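Local coordinates for protein CD8 alpha antigen (Sus scrofa, PDB 5EDX) that forms a CD8 alpha-alpha homodimer of immunoglobulin V-set domains and probably serves as a T-cell co-receptor that binds MHC class I, at residues Q11-L14 with G15-V18; R83-E86 with E87-G90. All blocks are in the same frame, centred on the assembly; numbering follows the deposited sequence.

How the interactions relate
Both contacts belong to one V-set immunoglobulin domain and lie on the same side of its centre, about 8 Å apart between their centres. Interaction 1 comes first along the chain, in the turn from strand 9-11 of one sheet to strand 18-24 of the other; interaction 2 follows in the loop from strand 76-81 to strand 90-98, which likewise passes between the two sheets. The loops are joined directly: Phe84 probably hydrogen-bonds through its backbone to both Gly15 and Glu16, and Leu14 packs against Glu86. Together they connect the two sheets at one end of the beta-sandwich, and the other subunit of the homodimer touches neither.

Interaction 1 of 2, residues Q11-L14 with G15-V18; sequences QASL and GETV
A type II beta turn from Ser13 to Glu16 reverses the chain between strand 9-11 and strand 18-24, which belong to different sheets of the V-set sandwich. The turn is closed by Glu16 N, which donates to Ser13 O at 3.1 Å, and Gly15 occupies its third position with a positive phi of 87°, as is usual for this turn type. A second bond runs in the opposite direction, from the backbone of Ser13 to the side chain of Glu16. Glu16 CG stands anti to the backbone N (chi1 177°) and the chain beyond it is extended, which carries the carboxylate back along the preceding residues. There OE1 of Glu16 accepts from Ser13 N at 3.1 Å, in a nearly straight bond that arrives on the anti side of the carboxylate and out of its plane. Ser13 and Glu16 thus hold each other by one backbone bond and one from backbone to side chain. Two waters extend the grip: one donates to both Glu16 OE2 and Gln11 O, while the other joins Ser13 OG to Glu16 OE1, the latter bond being weak. On the buried side Ala12 and Val18 meet, near Phe84 and Leu81 respectively. Val18 CG2 lies beside its own backbone N and presses on Ala12 CB at 3.4 Å, closer than usual for two methyl groups.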
# COMPACT_ATOMS: atom_id res chain seq x y z
N GLN A 11 16.21 13.22 8.01
CA GLN A 11 16.00 14.65 7.90
C GLN A 11 16.75 15.18 6.69
O GLN A 11 17.93 14.88 6.50
CB GLN A 11 16.48 15.38 9.15
CG GLN A 11 15.69 15.09 10.41
CD GLN A 11 16.10 15.99 11.56
OE1 GLN A 11 16.07 17.22 11.45
NE2 GLN A 11 16.49 15.38 12.68
N ALA A 12 16.07 15.97 5.87
CA ALA A 12 16.68 16.51 4.66
C ALA A 12 16.29 17.97 4.49
O ALA A 12 15.15 18.34 4.75
CB ALA A 12 16.25 15.71 3.45
N SER A 13 17.22 18.79 4.02
CA SER A 13 16.91 20.19 3.74
C SER A 13 16.58 20.34 2.26
O SER A 13 16.89 19.45 1.46
CB SER A 13 18.07 21.10 4.15
OG SER A 13 19.27 20.70 3.51
N LEU A 14 15.95 21.45 1.90
CA LEU A 14 15.58 21.67 0.51
C LEU A 14 16.79 21.57 -0.41
O LEU A 14 17.86 22.12 -0.11
CB LEU A 14 14.90 23.04 0.34
CG LEU A 14 13.55 23.24 1.01
CD1 LEU A 14 13.09 24.69 0.84
CD2 LEU A 14 12.51 22.29 0.45
N GLY A 15 16.63 20.84 -1.51
CA GLY A 15 17.68 20.73 -2.52
C GLY A 15 18.69 19.62 -2.27
O GLY A 15 19.53 19.35 -3.12
N GLU A 16 18.60 18.97 -1.12
CA GLU A 16 19.52 17.90 -0.76
C GLU A 16 19.19 16.61 -1.51
O GLU A 16 18.06 16.39 -1.93
CB GLU A 16 19.47 17.64 0.75
CG GLU A 16 20.33 16.48 1.21
CD GLU A 16 20.24 16.23 2.71
OE1 GLU A 16 19.76 17.13 3.43
OE2 GLU A 16 20.65 15.14 3.15
N THR A 17 20.20 15.76 -1.68
CA THR A 17 19.99 14.45 -2.29
C THR A 17 19.80 13.42 -1.18
O THR A 17 20.64 13.30 -0.28
CB THR A 17 21.19 14.05 -3.16
OG1 THR A 17 21.40 15.06 -4.16
CG2 THR A 17 20.96 12.70 -3.83
N VAL A 18 18.68 12.69 -1.23
CA VAL A 18 18.37 11.65 -0.25
C VAL A 18 18.34 10.29 -0.95
O VAL A 18 17.70 10.14 -1.99
CB VAL A 18 17.01 11.92 0.43
CG1 VAL A 18 16.64 10.79 1.37
CG2 VAL A 18 17.05 13.24 1.18
O HOH W 1 19.57 13.24 4.57
O HOH W 2 21.66 19.20 3.09

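Interaction 2 of 2, residues R83-E86 with E87-G90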
# COMPACT_ATOMS: atom_id res chain seq x y z
N ARG A 83 16.77 16.22 -5.50
CA ARG A 83 16.80 17.63 -5.18
C ARG A 83 15.58 17.89 -4.32
O ARG A 83 14.55 18.38 -4.79
CB ARG A 83 16.73 18.45 -6.48
CG ARG A 83 17.56 19.72 -6.49
CD ARG A 83 17.66 20.30 -7.90
NE ARG A 83 18.92 19.96 -8.56
CZ ARG A 83 19.19 20.22 -9.84
NH1 ARG A 83 18.28 20.81 -10.61
NH2 ARG A 83 20.37 19.88 -10.35
N PHE A 84 15.72 17.56 -3.04
CA PHE A 84 14.58 17.40 -2.14
C PHE A 84 13.62 18.59 -2.16
O PHE A 84 14.02 19.73 -1.90
CB PHE A 84 15.08 17.11 -0.72
CG PHE A 84 14.00 16.68 0.24
CD1 PHE A 84 13.39 15.45 0.11
CD2 PHE A 84 13.61 17.51 1.28
CE1 PHE A 84 12.41 15.05 0.99
CE2 PHE A 84 12.62 17.11 2.17
CZ PHE A 84 12.01 15.88 2.02
N ARG A 85 12.37 18.32 -2.50
CA ARG A 85 11.34 19.35 -2.55
C ARG A 85 10.51 19.33 -1.27
O ARG A 85 10.43 18.31 -0.57
CB ARG A 85 10.46 19.14 -3.78
CG ARG A 85 11.24 19.19 -5.10
CD ARG A 85 10.45 18.60 -6.28
NE ARG A 85 10.22 17.17 -6.13
CZ ARG A 85 9.60 16.40 -7.02
NH1 ARG A 85 9.13 16.93 -8.15
NH2 ARG A 85 9.43 15.11 -6.78
N GLU A 86 9.88 20.45 -0.95
CA GLU A 86 9.04 20.53 0.24
C GLU A 86 7.96 19.45 0.18
O GLU A 86 7.64 18.81 1.18
CB GLU A 86 8.41 21.91 0.34
CG GLU A 86 7.61 22.13 1.61
CD GLU A 86 7.30 23.59 1.85
OE1 GLU A 86 7.58 24.41 0.95
OE2 GLU A 86 6.77 23.91 2.93
N GLU A 87 7.42 19.24 -1.02
CA GLU A 87 6.37 18.26 -1.23
C GLU A 87 6.90 16.82 -1.32
O GLU A 87 6.11 15.88 -1.44
CB GLU A 87 5.55 18.61 -2.47
CG GLU A 87 6.32 18.59 -3.79
CD GLU A 87 6.98 19.92 -4.11
OE1 GLU A 87 7.14 20.77 -3.21
OE2 GLU A 87 7.35 20.12 -5.29
N ASP A 88 8.22 16.64 -1.26
CA ASP A 88 8.81 15.30 -1.19
C ASP A 88 8.77 14.74 0.24
O ASP A 88 9.06 13.57 0.47
CB ASP A 88 10.26 15.29 -1.69
CG ASP A 88 10.37 15.37 -3.20
OD1 ASP A 88 11.39 15.89 -3.70
OD2 ASP A 88 9.44 14.91 -3.90
N GLN A 89 8.42 15.58 1.21
CA GLN A 89 8.28 15.09 2.58
C GLN A 89 7.19 14.03 2.68
O GLN A 89 6.13 14.15 2.08
CB GLN A 89 7.95 16.22 3.53
CG GLN A 89 9.03 17.26 3.66
CD GLN A 89 8.57 18.41 4.52
OE1 GLN A 89 7.87 19.31 4.05
NE2 GLN A 89 8.93 18.37 5.79
N GLY A 90 7.45 12.99 3.48
CA GLY A 90 6.46 11.95 3.66
C GLY A 90 7.07 10.60 3.94
O GLY A 90 8.19 10.49 4.45
O HOH W 3 13.81 15.11 -5.11
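The backbone coils into a short 3-10 turn, in which Asp88 N donates to Arg85 O at 2.9 Å and Gln89 N makes a weak bond to Glu86 O. A salt bridge joins Arg85 and Asp88 again through their side chains. With its chain bent at chi3 (-66°), Arg85 turns its guanidinium side-on to the carboxylate: NE points almost straight at Asp88 OD1, 3.0 Å away and in the guanidinium plane, while NH2 reaches the syn lone pair of Asp88 OD2 at 2.9 Å in a more bent bond. Asp88 OD1 also accepts from Arg85 N at 2.9 Å, on the same face of the carboxylate as NE, and from a water that bridges to Arg83 N. The buried carboxylate is therefore gripped by both backbone and side chain of one residue, which probably favours its ionised form. The Phe84 ring packs obliquely on Asp88, CE1 lying 3.4 Å from Asp88 CB, and CZ touches Gln89 CG. Asp88 O accepts from Tyr92 OH, as expected of the tyrosine corner of immunoglobulin domains, and the Arg85-Asp88 salt bridge sits in the loop before strand 90-98 where V-set domains characteristically carry this aspartate.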